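Local coordinates for uncharacterized protein (Staphylococcus aureus subsp. aureus, PDB 3H04) that is of unknown function but probably belongs to the alpha/beta-hydrolase fold and may act as an esterase-like hydrolase, at residues Val8-Tyr18 and Asp81-Gln92. Residues are numbered along the deposited sequence; the frame is centred on the assembly and turned at random.
Sequences VITKDAFALPY and DVYASFDAIQSQ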
loop_
_atom_site.group_PDB
_atom_site.type_symbol
_atom_site.label_atom_id
_atom_site.label_comp_id
_atom_site.label_asym_id
_atom_site.label_seq_id
_atom_site.Cartn_x
_atom_site.Cartn_y
_atom_site.Cartn_z
ATOM N N VAL A 8 -17.642 3.976 -4.091
ATOM C CA VAL A 8 -18.047 2.651 -4.437
ATOM C C VAL A 8 -18.821 2.163 -3.235
ATOM O O VAL A 8 -18.373 2.319 -2.088
ATOM C CB VAL A 8 -16.860 1.715 -4.674
ATOM C CG1 VAL A 8 -17.401 0.380 -5.126
ATOM C CG2 VAL A 8 -15.919 2.288 -5.764
ATOM N N ILE A 9 -19.984 1.602 -3.503
ATOM C CA ILE A 9 -20.863 1.047 -2.479
ATOM C C ILE A 9 -20.532 -0.451 -2.363
ATOM O O ILE A 9 -20.662 -1.170 -3.338
ATOM C CB ILE A 9 -22.335 1.232 -2.856
ATOM C CG1 ILE A 9 -22.765 2.726 -2.860
ATOM C CG2 ILE A 9 -23.238 0.442 -1.900
ATOM C CD1 ILE A 9 -22.092 3.563 -1.729
ATOM N N THR A 10 -20.062 -0.899 -1.198
ATOM C CA THR A 10 -19.701 -2.324 -0.968
ATOM C C THR A 10 -20.941 -3.295 -0.913
ATOM O O THR A 10 -22.100 -2.827 -0.791
ATOM C CB THR A 10 -18.888 -2.454 0.315
ATOM O OG1 THR A 10 -19.735 -2.199 1.466
ATOM C CG2 THR A 10 -17.666 -1.444 0.287
ATOM N N LYS A 11 -20.701 -4.616 -0.930
ATOM C CA LYS A 11 -21.789 -5.616 -0.753
ATOM C C LYS A 11 -22.584 -5.380 0.510
ATOM O O LYS A 11 -23.779 -5.718 0.554
ATOM C CB LYS A 11 -21.244 -7.055 -0.679
ATOM C CG LYS A 11 -21.092 -7.752 -1.989
ATOM C CD LYS A 11 -22.434 -8.224 -2.574
ATOM C CE LYS A 11 -22.279 -8.905 -3.942
ATOM N NZ LYS A 11 -23.651 -9.160 -4.541
ATOM N N ASP A 12 -21.902 -4.918 1.568
ATOM C CA ASP A 12 -22.548 -4.591 2.808
ATOM C C ASP A 12 -23.007 -3.133 2.936
ATOM O O ASP A 12 -23.336 -2.716 4.014
ATOM C CB ASP A 12 -21.737 -5.055 4.040
ATOM C CG ASP A 12 -20.402 -4.362 4.193
ATOM O OD1 ASP A 12 -19.636 -4.240 3.214
ATOM O OD2 ASP A 12 -20.063 -3.994 5.324
ATOM N N ALA A 13 -23.104 -2.411 1.831
ATOM C CA ALA A 13 -23.745 -1.096 1.799
ATOM C C ALA A 13 -22.883 -0.033 2.464
ATOM O O ALA A 13 -23.419 0.947 2.967
ATOM C CB ALA A 13 -25.128 -1.150 2.442
ATOM N N PHE A 14 -21.559 -0.235 2.460
ATOM C CA PHE A 14 -20.608 0.729 3.034
ATOM C C PHE A 14 -20.049 1.578 1.913
ATOM O O PHE A 14 -19.695 1.027 0.861
ATOM C CB PHE A 14 -19.443 0.037 3.778
ATOM C CG PHE A 14 -18.584 1.007 4.575
ATOM C CD1 PHE A 14 -18.881 1.305 5.909
ATOM C CD2 PHE A 14 -17.490 1.634 3.974
ATOM C CE1 PHE A 14 -18.124 2.210 6.623
ATOM C CE2 PHE A 14 -16.709 2.554 4.695
ATOM C CZ PHE A 14 -17.029 2.840 6.002
ATOM N N ALA A 15 -19.951 2.893 2.112
ATOM C CA ALA A 15 -19.364 3.771 1.086
ATOM C C ALA A 15 -17.826 3.813 1.179
ATOM O O ALA A 15 -17.253 4.046 2.267
ATOM C CB ALA A 15 -19.999 5.204 1.150
ATOM N N LEU A 16 -17.135 3.497 0.072
ATOM C CA LEU A 16 -15.688 3.644 0.020
ATOM C C LEU A 16 -15.417 4.792 -0.913
ATOM O O LEU A 16 -15.641 4.641 -2.102
ATOM C CB LEU A 16 -14.969 2.405 -0.541
ATOM C CG LEU A 16 -15.074 1.165 0.318
ATOM C CD1 LEU A 16 -14.395 -0.004 -0.415
ATOM C CD2 LEU A 16 -14.484 1.435 1.726
ATOM N N PRO A 17 -14.990 5.947 -0.381
ATOM C CA PRO A 17 -14.693 7.077 -1.261
ATOM C C PRO A 17 -13.418 6.823 -2.048
ATOM O O PRO A 17 -12.557 6.067 -1.600
ATOM C CB PRO A 17 -14.455 8.252 -0.286
ATOM C CG PRO A 17 -14.018 7.539 1.030
ATOM C CD PRO A 17 -14.848 6.285 1.053
ATOM N N TYR A 18 -13.343 7.391 -3.241
ATOM C CA TYR A 18 -12.095 7.501 -3.952
ATOM C C TYR A 18 -12.082 8.813 -4.715
ATOM O O TYR A 18 -13.153 9.362 -4.997
ATOM C CB TYR A 18 -11.776 6.289 -4.832
ATOM C CG TYR A 18 -12.653 6.050 -6.027
ATOM C CD1 TYR A 18 -12.361 6.637 -7.260
ATOM C CD2 TYR A 18 -13.775 5.221 -5.935
ATOM C CE1 TYR A 18 -13.160 6.405 -8.381
ATOM C CE2 TYR A 18 -14.586 5.000 -7.048
ATOM C CZ TYR A 18 -14.247 5.587 -8.257
ATOM O OH TYR A 18 -15.016 5.321 -9.325
ATOM N N ASP A 81 -12.701 -4.731 0.041
ATOM C CA ASP A 81 -12.869 -3.290 -0.244
ATOM C C ASP A 81 -11.936 -2.830 -1.361
ATOM O O ASP A 81 -12.309 -2.067 -2.241
ATOM C CB ASP A 81 -12.581 -2.441 1.037
ATOM C CG ASP A 81 -13.719 -2.480 2.086
ATOM O OD1 ASP A 81 -14.788 -3.107 1.838
ATOM O OD2 ASP A 81 -13.535 -1.848 3.178
ATOM N N VAL A 82 -10.665 -3.210 -1.259
ATOM C CA VAL A 82 -9.665 -2.847 -2.246
ATOM C C VAL A 82 -10.074 -3.328 -3.672
ATOM O O VAL A 82 -10.036 -2.571 -4.639
ATOM C CB VAL A 82 -8.271 -3.417 -1.809
ATOM C CG1 VAL A 82 -7.288 -3.385 -2.978
ATOM C CG2 VAL A 82 -7.745 -2.622 -0.559
ATOM N N TYR A 83 -10.485 -4.582 -3.792
ATOM C CA TYR A 83 -10.879 -5.128 -5.091
ATOM C C TYR A 83 -12.205 -4.518 -5.593
ATOM O O TYR A 83 -12.377 -4.337 -6.781
ATOM C CB TYR A 83 -10.975 -6.655 -5.017
ATOM C CG TYR A 83 -9.671 -7.445 -4.869
ATOM C CD1 TYR A 83 -8.467 -6.844 -4.503
ATOM C CD2 TYR A 83 -9.674 -8.832 -5.057
ATOM C CE1 TYR A 83 -7.287 -7.615 -4.386
ATOM C CE2 TYR A 83 -8.550 -9.591 -4.904
ATOM C CZ TYR A 83 -7.351 -8.987 -4.600
ATOM O OH TYR A 83 -6.238 -9.746 -4.458
ATOM N N ALA A 84 -13.134 -4.183 -4.690
ATOM C CA ALA A 84 -14.394 -3.525 -5.111
ATOM C C ALA A 84 -14.048 -2.122 -5.633
ATOM O O ALA A 84 -14.559 -1.711 -6.646
ATOM C CB ALA A 84 -15.403 -3.443 -3.983
ATOM N N SER A 85 -13.109 -1.432 -4.987
ATOM C CA SER A 85 -12.723 -0.099 -5.434
ATOM C C SER A 85 -11.911 -0.216 -6.721
ATOM O O SER A 85 -12.186 0.487 -7.711
ATOM C CB SER A 85 -11.965 0.677 -4.344
ATOM O OG SER A 85 -12.771 0.781 -3.157
ATOM N N PHE A 86 -10.941 -1.131 -6.730
ATOM C CA PHE A 86 -10.186 -1.357 -7.948
ATOM C C PHE A 86 -11.080 -1.633 -9.159
ATOM O O PHE A 86 -10.858 -1.033 -10.205
ATOM C CB PHE A 86 -9.132 -2.454 -7.836
ATOM C CG PHE A 86 -8.309 -2.581 -9.096
ATOM C CD1 PHE A 86 -7.330 -1.642 -9.388
ATOM C CD2 PHE A 86 -8.597 -3.564 -10.031
ATOM C CE1 PHE A 86 -6.572 -1.729 -10.559
ATOM C CE2 PHE A 86 -7.852 -3.642 -11.239
ATOM C CZ PHE A 86 -6.835 -2.723 -11.481
ATOM N N ASP A 87 -12.084 -2.513 -9.015
ATOM C CA ASP A 87 -12.938 -2.913 -10.156
ATOM C C ASP A 87 -13.824 -1.806 -10.638
ATOM O O ASP A 87 -14.076 -1.677 -11.849
ATOM C CB ASP A 87 -13.793 -4.128 -9.833
ATOM C CG ASP A 87 -12.965 -5.373 -9.623
ATOM O OD1 ASP A 87 -11.837 -5.399 -10.156
ATOM O OD2 ASP A 87 -13.428 -6.299 -8.899
ATOM N N ALA A 88 -14.297 -1.006 -9.706
ATOM C CA ALA A 88 -15.062 0.186 -10.057
ATOM C C ALA A 88 -14.158 1.158 -10.815
ATOM O O ALA A 88 -14.564 1.738 -11.795
ATOM C CB ALA A 88 -15.650 0.831 -8.829
ATOM N N ILE A 89 -12.910 1.302 -10.393
ATOM C CA ILE A 89 -11.967 2.179 -11.122
ATOM C C ILE A 89 -11.581 1.607 -12.470
ATOM O O ILE A 89 -11.608 2.343 -13.461
ATOM C CB ILE A 89 -10.681 2.500 -10.277
ATOM C CG1 ILE A 89 -11.068 3.236 -8.999
ATOM C CG2 ILE A 89 -9.632 3.330 -11.126
ATOM C CD1 ILE A 89 -10.111 2.911 -7.746
ATOM N N GLN A 90 -11.217 0.322 -12.530
ATOM C CA GLN A 90 -10.836 -0.297 -13.803
ATOM C C GLN A 90 -11.951 -0.178 -14.861
ATOM O O GLN A 90 -11.662 0.152 -16.003
ATOM C CB GLN A 90 -10.432 -1.771 -13.664
ATOM C CG GLN A 90 -9.827 -2.380 -14.969
ATOM C CD GLN A 90 -8.940 -3.639 -14.752
ATOM O OE1 GLN A 90 -9.314 -4.576 -14.012
ATOM N NE2 GLN A 90 -7.775 -3.675 -15.429
ATOM N N SER A 91 -13.216 -0.420 -14.493
ATOM C CA SER A 91 -14.288 -0.319 -15.496
ATOM C C SER A 91 -14.327 1.088 -16.124
ATOM O O SER A 91 -14.677 1.238 -17.295
ATOM C CB SER A 91 -15.651 -0.665 -14.887
ATOM O OG SER A 91 -15.971 0.259 -13.888
ATOM N N GLN A 92 -13.936 2.103 -15.352
ATOM C CA GLN A 92 -13.900 3.499 -15.810
ATOM C C GLN A 92 -12.707 3.861 -16.734
ATOM O O GLN A 92 -12.640 4.967 -17.272
ATOM C CB GLN A 92 -13.861 4.361 -14.561
ATOM C CG GLN A 92 -14.121 5.830 -14.710
ATOM C CD GLN A 92 -14.408 6.431 -13.348
ATOM O OE1 GLN A 92 -14.414 5.715 -12.355
ATOM N NE2 GLN A 92 -14.643 7.738 -13.291
HETATM O O HOH W 1 -12.025 3.351 -2.683
#
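Val8 packs on Ser85 with CA atoms 6.1 Å apart, where the edge hairpin of the alpha/beta-hydrolase sheet, strands 4-9 and 15-21, lies on helix 75-91; the axes of strand 15-18 and helix 81-91 make an angle of 53°. Val8 CG2, anti to the carbonyl carbon and beside the backbone N, reaches Ala88 CB at a tight 3.4 Å, while CG1 lies nearest Ala84 O. Leu16 crosses Asp81 at about a right angle, its CD1 3.4 Å from Asp81 CB and also against Ser85 OG. That hydroxyl gives its proton to a water 2.7 Å from OG, which in turn donates to Pro17 O, bridging helix and strand. At the far end, Ile89 CG1 sits over one face of the Tyr18 ring, 4.0 Å from its centroid and 15° off the normal. Tyr18 OH donates to Gln92 OE1 (3.1 Å), in the carbonyl plane at a C=O...donor angle of 150°. Arg68 forms salt bridges with both Asp81 and Asp12, which probably offsets repulsion between the two acids. The largely apolar middle thus relies on close packing, while the water satisfies Ser85 OG within it and the one direct hydrogen bond, Tyr18-Gln92, ties its end.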